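PDB 4WJ2: antigen MTB48 from Mycobacterium smegmatis, which probably takes part in DNA conjugation, at least in the recipient strain, and belongs to the EspB family linked to the ESX-1 type VII secretion system. Local coordinates for residues A105-P110 and L288-D293; L119-M124 and G280-I285; A140-I145 and P231-V236; A57-G62 and S199-D204. All coordinates share one frame; numbering follows the deposited sequence.

Contact 1: residues A105-P110 and L288-D293; sequences AEAVVP and LPAVND
V108 and V291 pair as a single antiparallel beta bridge, a hydrogen-bonded pair between two extended loops in an otherwise helical protein. V108 N gives to V291 O at 3.1 Å, and the return bond, V291 N to V108 O, measures 2.8 Å. A290 CA adds a CH...O contact to the same oxygen, so V108 O is approached by two neighbouring residues of the partner loop.

Small apolar groups fill in around the bridge. The A107 methyl points at the other loop and meets A290 CB at 3.8 Å, while V109 reaches A290 with its CG2 branch, the one turned anti to its own carbonyl carbon. V291 has CG1 in that same relation (chi1 -64°), which brings this branch to P110 CG, 4.0 Å off, the two side chains crossing at a slant. The P110 ring is also flanked by L288 CD1, next to P110 CB, and its CD carbon lies against the backbone, 3.1 Å from P289 O.

V291 also rests on A79 and Y80 of helix 39-85 and on A187 of helix 186-229, so the bridge spans both helices. At the far end of the pairing, the N292 amide lies by the A107 methyl, with N292 CG 3.9 Å from A107 CB.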
# COMPACT_ATOMS: atom_id res chain seq x y z
N ALA A 105 -45.21 18.13 2.99
CA ALA A 105 -44.71 16.76 2.78
C ALA A 105 -43.41 16.46 3.52
O ALA A 105 -42.36 16.34 2.89
CB ALA A 105 -44.53 16.50 1.30
N GLU A 106 -43.50 16.30 4.85
CA GLU A 106 -42.35 16.21 5.78
C GLU A 106 -41.11 15.46 5.27
O GLU A 106 -41.21 14.42 4.62
CB GLU A 106 -42.80 15.55 7.10
CG GLU A 106 -43.93 16.29 7.84
CD GLU A 106 -45.34 15.94 7.34
OE1 GLU A 106 -45.58 14.75 7.01
OE2 GLU A 106 -46.21 16.84 7.28
N ALA A 107 -39.94 16.02 5.58
CA ALA A 107 -38.66 15.39 5.21
C ALA A 107 -38.40 14.15 6.07
O ALA A 107 -38.92 14.04 7.18
CB ALA A 107 -37.50 16.40 5.34
N VAL A 108 -37.59 13.24 5.55
CA VAL A 108 -37.34 11.97 6.23
C VAL A 108 -35.85 11.74 6.46
O VAL A 108 -35.02 12.04 5.60
CB VAL A 108 -37.94 10.78 5.40
CG1 VAL A 108 -37.58 9.45 6.02
CG2 VAL A 108 -39.44 10.91 5.28
N VAL A 109 -35.51 11.20 7.64
CA VAL A 109 -34.11 10.95 7.98
C VAL A 109 -33.65 9.53 7.62
O VAL A 109 -34.16 8.55 8.16
CB VAL A 109 -33.85 11.17 9.47
CG1 VAL A 109 -32.37 11.04 9.75
CG2 VAL A 109 -34.34 12.55 9.88
N PRO A 110 -32.69 9.44 6.68
CA PRO A 110 -32.12 8.17 6.23
C PRO A 110 -31.63 7.33 7.39
O PRO A 110 -30.86 7.80 8.23
CB PRO A 110 -30.96 8.61 5.33
CG PRO A 110 -31.39 9.87 4.80
CD PRO A 110 -32.13 10.57 5.92
N LEU A 288 -26.11 11.57 7.81
CA LEU A 288 -26.82 12.31 6.75
C LEU A 288 -28.00 13.12 7.27
O LEU A 288 -28.66 12.71 8.24
CB LEU A 288 -27.37 11.39 5.67
CG LEU A 288 -26.43 10.62 4.79
CD1 LEU A 288 -27.30 9.83 3.86
CD2 LEU A 288 -25.56 11.58 4.04
N PRO A 289 -28.28 14.25 6.61
CA PRO A 289 -29.46 15.03 7.01
C PRO A 289 -30.72 14.37 6.50
O PRO A 289 -30.67 13.26 5.98
CB PRO A 289 -29.23 16.40 6.36
CG PRO A 289 -28.28 16.14 5.21
CD PRO A 289 -27.45 14.94 5.60
N ALA A 290 -31.85 15.05 6.68
CA ALA A 290 -33.10 14.57 6.14
C ALA A 290 -33.18 14.88 4.64
O ALA A 290 -32.55 15.82 4.14
CB ALA A 290 -34.26 15.20 6.90
N VAL A 291 -33.95 14.06 3.92
CA VAL A 291 -34.12 14.20 2.49
C VAL A 291 -35.51 14.69 2.14
O VAL A 291 -36.45 14.48 2.91
CB VAL A 291 -33.88 12.88 1.76
CG1 VAL A 291 -32.43 12.42 1.93
CG2 VAL A 291 -34.87 11.83 2.24
N ASN A 292 -35.66 15.32 0.98
CA ASN A 292 -36.95 15.88 0.58
C ASN A 292 -37.46 15.40 -0.76
O ASN A 292 -36.69 14.93 -1.58
CB ASN A 292 -36.88 17.41 0.55
CG ASN A 292 -36.65 18.01 1.91
OD1 ASN A 292 -37.60 18.28 2.65
ND2 ASN A 292 -35.38 18.21 2.25
N ASP A 293 -38.76 15.51 -0.98
CA ASP A 293 -39.31 15.34 -2.31
C ASP A 293 -38.70 16.43 -3.21
O ASP A 293 -38.55 17.58 -2.79
CB ASP A 293 -40.84 15.42 -2.27
CG ASP A 293 -41.51 14.94 -3.56
OD1 ASP A 293 -40.91 14.11 -4.29
OD2 ASP A 293 -42.65 15.37 -3.83

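Contact 2: residues L119-M124 and G280-I285; sequences LAIPSM and GKPPSI
K281 meets I121 with the methylene stem of its side chain and not with its charge: this is a lysine-isoleucine contact made entirely of carbon. The two side chains slide past each other in opposite directions. The end of I121, CD1, lies 3.8 Å from K281 CG, near the root of the lysine. Further out, K281 CE passes I121, 4.1 Å from both CG1 and CD1.

The torsions explain the overlap. K281 has CG anti to its backbone N (chi1 -154°) and runs on extended, which carries the stem past the outer half of the isoleucine, CD1 and CG1, and takes NZ beyond it toward the A120 backbone, where NZ is 4.5 Å from A120 CA. On the other side of the contact, I121 has CG1 beside its backbone N and CD1 trans beyond it (chi2 175°), a straight arm that also touches the proline next in line: I121 CD1 to P282 CD is 4.2 Å.

Both partners are loops laid along the helical bundle of the PE-PPE protein. Residues 280-283 have the backbone angles of a polyproline II helix, a conformation that needs no internal hydrogen bonds and projects K281 and P282 in different directions. P282 settles on W201 of helix 186-229, whose indole NE1 bonds to G280 O, while I121 rests on A61 of helix 39-85. Segment 280-285 also reaches helix 39-85, where S284 and I285 both touch R68.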
# COMPACT_ATOMS: atom_id res chain seq x y z
N LEU A 119 -13.45 0.66 9.88
CA LEU A 119 -12.57 -0.48 10.16
C LEU A 119 -11.26 -0.03 10.80
O LEU A 119 -10.50 0.74 10.19
CB LEU A 119 -12.30 -1.26 8.87
CG LEU A 119 -11.54 -2.58 8.92
CD1 LEU A 119 -12.40 -3.70 9.48
CD2 LEU A 119 -11.04 -2.94 7.54
N ALA A 120 -10.99 -0.49 12.02
CA ALA A 120 -9.81 -0.08 12.78
C ALA A 120 -8.52 -0.54 12.09
O ALA A 120 -8.44 -1.65 11.59
CB ALA A 120 -9.87 -0.64 14.20
N ILE A 121 -7.52 0.33 12.07
CA ILE A 121 -6.26 0.01 11.41
C ILE A 121 -5.27 -0.56 12.41
O ILE A 121 -4.81 0.16 13.30
CB ILE A 121 -5.67 1.25 10.70
CG1 ILE A 121 -6.57 1.69 9.55
CG2 ILE A 121 -4.26 0.99 10.18
CD1 ILE A 121 -6.11 2.95 8.88
N PRO A 122 -4.93 -1.86 12.26
CA PRO A 122 -4.06 -2.61 13.17
C PRO A 122 -2.78 -1.87 13.53
O PRO A 122 -1.90 -1.67 12.69
CB PRO A 122 -3.75 -3.88 12.38
CG PRO A 122 -4.96 -4.08 11.53
CD PRO A 122 -5.39 -2.69 11.13
N SER A 123 -2.70 -1.45 14.78
CA SER A 123 -1.52 -0.78 15.31
C SER A 123 -0.36 -1.76 15.41
O SER A 123 -0.09 -2.33 16.47
CB SER A 123 -1.82 -0.17 16.68
OG SER A 123 -0.89 0.86 17.00
N MET A 124 0.33 -1.96 14.29
CA MET A 124 1.49 -2.83 14.28
C MET A 124 2.74 -1.94 14.18
O MET A 124 2.76 -0.96 13.42
CB MET A 124 1.39 -3.86 13.14
CG MET A 124 0.23 -4.87 13.30
SD MET A 124 0.74 -6.52 13.86
CE MET A 124 -0.74 -7.52 13.62
N GLY A 280 -2.12 8.00 5.94
CA GLY A 280 -3.15 8.52 6.82
C GLY A 280 -4.45 7.76 6.71
O GLY A 280 -4.75 7.17 5.67
N LYS A 281 -5.22 7.77 7.79
CA LYS A 281 -6.51 7.09 7.84
C LYS A 281 -7.44 7.67 6.78
O LYS A 281 -7.37 8.86 6.47
CB LYS A 281 -7.10 7.22 9.26
CG LYS A 281 -8.08 6.11 9.65
CD LYS A 281 -8.16 5.88 11.16
CE LYS A 281 -8.89 4.56 11.44
NZ LYS A 281 -9.03 4.30 12.89
N PRO A 282 -8.31 6.83 6.19
CA PRO A 282 -9.28 7.33 5.21
C PRO A 282 -10.35 8.15 5.89
O PRO A 282 -10.66 7.89 7.07
CB PRO A 282 -9.87 6.06 4.62
CG PRO A 282 -9.75 5.08 5.72
CD PRO A 282 -8.47 5.38 6.41
N PRO A 283 -10.90 9.12 5.17
CA PRO A 283 -11.99 9.95 5.70
C PRO A 283 -13.27 9.12 5.88
O PRO A 283 -13.43 8.12 5.18
CB PRO A 283 -12.16 11.03 4.63
CG PRO A 283 -11.72 10.34 3.34
CD PRO A 283 -10.58 9.45 3.77
N SER A 284 -14.13 9.51 6.81
CA SER A 284 -15.40 8.81 7.02
C SER A 284 -16.56 9.75 6.79
O SER A 284 -16.37 10.97 6.78
CB SER A 284 -15.46 8.22 8.43
OG SER A 284 -14.40 7.31 8.63
N ILE A 285 -17.76 9.21 6.61
CA ILE A 285 -18.84 10.01 6.06
C ILE A 285 -19.80 10.55 7.12
O ILE A 285 -20.27 11.69 7.00
CB ILE A 285 -19.63 9.23 4.99
CG1 ILE A 285 -20.73 10.12 4.41
CG2 ILE A 285 -20.18 7.94 5.56
CD1 ILE A 285 -21.40 9.57 3.17

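Contact 3: residues A140-I145 and P231-V236; sequences AAARII and PTLENV
A142 points its methyl straight at the start of helix 233-240, where three groups gather round it. V236 comes from the first turn of that helix with CG2 3.9 Å from A142 CB. L233, at the beginning of the same turn, brings CD2 to 4.2 Å from that methyl. The third neighbour is backbone: P231 O lies 3.6 Å from A142 CB, just ahead of the helix.

The two larger side chains reach the alanine differently. V236 is directed toward helix 138-146 from its root, and it is the branch beside the backbone N, CG2, that makes the touch. L233 leaves its backbone at an angle and bends in: chi1 -74° and chi2 -167° together bring CD2 against the helix backbone, 4.1 Å from A142 O and 4.2 Å from R143 N. The CD2 methyl thus sits against the peptide joining A142 to R143, while the arginine itself leads its guanidinium away from the contact.

W138, one turn earlier on the same helix as A142, takes P231 and V236 as well; from outside, L257 and Q260 of helix 247-271 cover P231.

Between P231 and L233, the T232 side chain leaves the backbone directed away from helix 138-146 and occupies the N-cap, its OG1 accepting a weak bond from E234 N at 3.3 Å. What results is a threonine-capped helix start, preceded by a proline, docked on the side of a short helix within the PPE region.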
# COMPACT_ATOMS: atom_id res chain seq x y z
N ALA A 140 32.89 -16.18 4.11
CA ALA A 140 31.56 -16.43 4.66
C ALA A 140 30.53 -15.48 4.07
O ALA A 140 29.44 -15.89 3.64
CB ALA A 140 31.59 -16.30 6.16
N ALA A 141 30.87 -14.19 4.07
CA ALA A 141 30.01 -13.17 3.52
C ALA A 141 29.64 -13.56 2.10
O ALA A 141 28.47 -13.65 1.75
CB ALA A 141 30.69 -11.80 3.55
N ALA A 142 30.66 -13.83 1.30
CA ALA A 142 30.46 -14.30 -0.07
C ALA A 142 29.46 -15.45 -0.13
O ALA A 142 28.50 -15.41 -0.91
CB ALA A 142 31.79 -14.74 -0.68
N ARG A 143 29.67 -16.47 0.70
CA ARG A 143 28.80 -17.63 0.72
C ARG A 143 27.35 -17.21 0.93
O ARG A 143 26.50 -17.51 0.10
CB ARG A 143 29.20 -18.63 1.82
CG ARG A 143 28.21 -19.79 1.95
CD ARG A 143 28.63 -20.82 2.98
NE ARG A 143 27.63 -21.89 3.14
CZ ARG A 143 27.83 -23.03 3.80
NH1 ARG A 143 29.00 -23.27 4.38
NH2 ARG A 143 26.86 -23.93 3.89
N ILE A 144 27.10 -16.52 2.03
CA ILE A 144 25.75 -16.06 2.33
C ILE A 144 25.12 -15.33 1.16
O ILE A 144 23.99 -15.63 0.77
CB ILE A 144 25.73 -15.13 3.55
CG1 ILE A 144 26.39 -15.82 4.75
CG2 ILE A 144 24.30 -14.68 3.85
CD1 ILE A 144 26.22 -15.06 6.03
N ILE A 145 25.87 -14.39 0.60
CA ILE A 145 25.40 -13.58 -0.51
C ILE A 145 25.02 -14.46 -1.69
O ILE A 145 23.92 -14.34 -2.23
CB ILE A 145 26.45 -12.57 -0.94
CG1 ILE A 145 26.63 -11.51 0.14
CG2 ILE A 145 26.07 -11.93 -2.26
CD1 ILE A 145 27.76 -10.55 -0.10
N PRO A 231 33.43 -9.54 -2.98
CA PRO A 231 34.09 -10.71 -3.57
C PRO A 231 33.10 -11.80 -3.92
O PRO A 231 32.20 -12.08 -3.14
CB PRO A 231 35.05 -11.16 -2.46
CG PRO A 231 34.69 -10.32 -1.23
CD PRO A 231 34.11 -9.07 -1.77
N THR A 232 33.26 -12.40 -5.10
CA THR A 232 32.39 -13.47 -5.56
C THR A 232 32.90 -14.84 -5.14
O THR A 232 34.00 -14.98 -4.62
CB THR A 232 32.27 -13.48 -7.10
OG1 THR A 232 33.53 -13.82 -7.68
CG2 THR A 232 31.84 -12.12 -7.61
N LEU A 233 32.08 -15.86 -5.39
CA LEU A 233 32.47 -17.24 -5.13
C LEU A 233 33.66 -17.70 -5.96
O LEU A 233 34.30 -18.68 -5.63
CB LEU A 233 31.30 -18.19 -5.38
CG LEU A 233 30.19 -18.17 -4.34
CD1 LEU A 233 29.26 -19.36 -4.55
CD2 LEU A 233 30.80 -18.16 -2.93
N GLU A 234 33.95 -16.99 -7.04
CA GLU A 234 35.15 -17.24 -7.81
C GLU A 234 36.35 -16.66 -7.10
O GLU A 234 37.44 -17.22 -7.10
CB GLU A 234 35.04 -16.65 -9.21
CG GLU A 234 36.26 -16.91 -10.07
CD GLU A 234 36.37 -15.96 -11.25
OE1 GLU A 234 35.71 -14.90 -11.22
OE2 GLU A 234 37.11 -16.28 -12.21
N ASN A 235 36.15 -15.50 -6.48
CA ASN A 235 37.21 -14.88 -5.70
C ASN A 235 37.64 -15.81 -4.58
O ASN A 235 38.81 -15.84 -4.20
CB ASN A 235 36.74 -13.53 -5.13
CG ASN A 235 36.30 -12.56 -6.22
OD1 ASN A 235 35.85 -12.98 -7.28
ND2 ASN A 235 36.43 -11.27 -5.95
N VAL A 236 36.69 -16.60 -4.10
CA VAL A 236 36.92 -17.53 -3.00
C VAL A 236 37.75 -18.74 -3.45
O VAL A 236 38.79 -19.03 -2.86
CB VAL A 236 35.60 -18.01 -2.41
CG1 VAL A 236 35.82 -18.71 -1.09
CG2 VAL A 236 34.68 -16.84 -2.22

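Contact 4: residues A57-G62 and S199-D204; sequences ATFAAG and STWWAD
W201 and W202, neighbours on helix 186-229, both push their six-membered rings against helix 39-85. The two helix segments run antiparallel at 166°, their axes 11.5 Å apart.

Apolar contacts dominate. W201, with CG anti to its backbone N (chi1 179°), extends straight across, so that T58 CG2 meets the edge of its ring in the ring plane, at CZ2. Beyond T58, the edge atom CH2 of W201 also faces the edge of the F59 ring. W202 turns the other way and lies obliquely to F59, its CZ3 3.9 Å from F59 CB and the two ring planes at 47°. W201 sets its edge on W202, with CZ3 3.3 Å above the centre of one face.

Main-chain atoms of T58, F59 and G62 meet the indoles too. F59 O lies at the W202 edge, 3.3 Å from CH2, and T58 O is near W201 CH2. G62, having no side chain, lets both rings close in: W201 CZ3 is 3.8 Å from G62 CA, and W202 CZ2 is 3.6 Å from G62 C.

Polar links are few. A water accepts from W202 NE1 at 2.6 Å and donates to G62 O at 3.1 Å. W201 NE1 bonds to G280 O instead, and T58 OG1 to K54 O on its own helix.

With both indole N-H groups satisfied away from the packed rings, PE and PPE helices are held together here by buried carbon surface, supplemented by one water bridge.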
# COMPACT_ATOMS: atom_id res chain seq x y z
N ALA A 57 -3.38 -2.72 5.32
CA ALA A 57 -4.30 -2.56 6.44
C ALA A 57 -5.07 -1.26 6.30
O ALA A 57 -6.23 -1.15 6.70
CB ALA A 57 -3.56 -2.60 7.75
N THR A 58 -4.43 -0.26 5.71
CA THR A 58 -5.08 1.01 5.52
C THR A 58 -6.05 0.96 4.34
O THR A 58 -7.15 1.52 4.41
CB THR A 58 -4.04 2.14 5.34
OG1 THR A 58 -3.30 2.30 6.56
CG2 THR A 58 -4.74 3.46 4.99
N PHE A 59 -5.68 0.27 3.27
CA PHE A 59 -6.56 0.20 2.10
C PHE A 59 -7.81 -0.56 2.45
O PHE A 59 -8.88 -0.31 1.89
CB PHE A 59 -5.87 -0.47 0.93
CG PHE A 59 -4.59 0.16 0.55
CD1 PHE A 59 -4.33 1.49 0.86
CD2 PHE A 59 -3.61 -0.57 -0.12
CE1 PHE A 59 -3.13 2.07 0.51
CE2 PHE A 59 -2.40 0.00 -0.47
CZ PHE A 59 -2.15 1.32 -0.16
N ALA A 60 -7.68 -1.50 3.37
CA ALA A 60 -8.82 -2.29 3.79
C ALA A 60 -9.75 -1.37 4.55
O ALA A 60 -10.98 -1.49 4.47
CB ALA A 60 -8.37 -3.44 4.64
N ALA A 61 -9.16 -0.44 5.29
CA ALA A 61 -9.95 0.50 6.06
C ALA A 61 -10.73 1.40 5.12
O ALA A 61 -11.89 1.68 5.38
CB ALA A 61 -9.08 1.31 6.99
N GLY A 62 -10.06 1.85 4.05
CA GLY A 62 -10.67 2.61 2.97
C GLY A 62 -11.77 1.82 2.28
O GLY A 62 -12.78 2.38 1.86
N SER A 199 -12.18 9.98 -2.78
CA SER A 199 -11.52 10.02 -4.07
C SER A 199 -10.12 10.63 -3.99
O SER A 199 -9.17 10.08 -4.56
CB SER A 199 -12.35 10.81 -5.07
OG SER A 199 -11.63 10.99 -6.29
N THR A 200 -9.98 11.75 -3.29
CA THR A 200 -8.65 12.32 -3.12
C THR A 200 -7.77 11.37 -2.31
O THR A 200 -6.61 11.15 -2.65
CB THR A 200 -8.68 13.68 -2.43
OG1 THR A 200 -9.58 14.55 -3.11
CG2 THR A 200 -7.29 14.31 -2.42
N TRP A 201 -8.33 10.80 -1.24
CA TRP A 201 -7.55 9.93 -0.39
C TRP A 201 -7.00 8.68 -1.11
O TRP A 201 -5.87 8.26 -0.84
CB TRP A 201 -8.36 9.51 0.82
CG TRP A 201 -7.64 8.56 1.75
CD1 TRP A 201 -6.82 8.90 2.79
CD2 TRP A 201 -7.69 7.13 1.74
NE1 TRP A 201 -6.37 7.77 3.42
CE2 TRP A 201 -6.90 6.67 2.81
CE3 TRP A 201 -8.35 6.19 0.93
CZ2 TRP A 201 -6.74 5.32 3.10
CZ3 TRP A 201 -8.20 4.84 1.21
CH2 TRP A 201 -7.39 4.42 2.29
N TRP A 202 -7.77 8.09 -2.02
CA TRP A 202 -7.24 6.93 -2.74
C TRP A 202 -6.07 7.35 -3.63
O TRP A 202 -5.14 6.57 -3.85
CB TRP A 202 -8.33 6.25 -3.56
CG TRP A 202 -9.19 5.29 -2.76
CD1 TRP A 202 -10.52 5.44 -2.46
CD2 TRP A 202 -8.78 4.07 -2.14
NE1 TRP A 202 -10.96 4.38 -1.72
CE2 TRP A 202 -9.92 3.53 -1.50
CE3 TRP A 202 -7.58 3.38 -2.06
CZ2 TRP A 202 -9.88 2.32 -0.79
CZ3 TRP A 202 -7.54 2.17 -1.37
CH2 TRP A 202 -8.68 1.66 -0.74
N ALA A 203 -6.12 8.58 -4.12
CA ALA A 203 -5.03 9.16 -4.88
C ALA A 203 -3.80 9.31 -4.00
O ALA A 203 -2.69 8.99 -4.41
CB ALA A 203 -5.43 10.47 -5.45
N ASP A 204 -3.99 9.78 -2.78
CA ASP A 204 -2.88 9.99 -1.88
C ASP A 204 -2.30 8.65 -1.49
O ASP A 204 -1.09 8.50 -1.29
CB ASP A 204 -3.33 10.78 -0.65
CG ASP A 204 -3.91 12.15 -1.01
OD1 ASP A 204 -3.57 12.69 -2.10
OD2 ASP A 204 -4.70 12.70 -0.21
O HOH W 1 -13.01 2.80 -1.17

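In the fold
Contact 4 is the buried core of the set, joining helix 39-85 to helix 186-229 through aromatic rings. Contact 2 lies on the surface just beside it, centres about 9 Å apart, and the two touch directly, the 280-285 loop lying on the tryptophans' helix. Contact 1, partly buried, joins the same two loop regions as contact 2, about 30 Å away centre to centre, but by backbone hydrogen bonds where contact 2 has carbon packing alone. Contact 3, also partly buried, sits on the opposite side of the chain's centre from contact 1, about 74 Å between centres, and joins two short helices through aliphatic side chains.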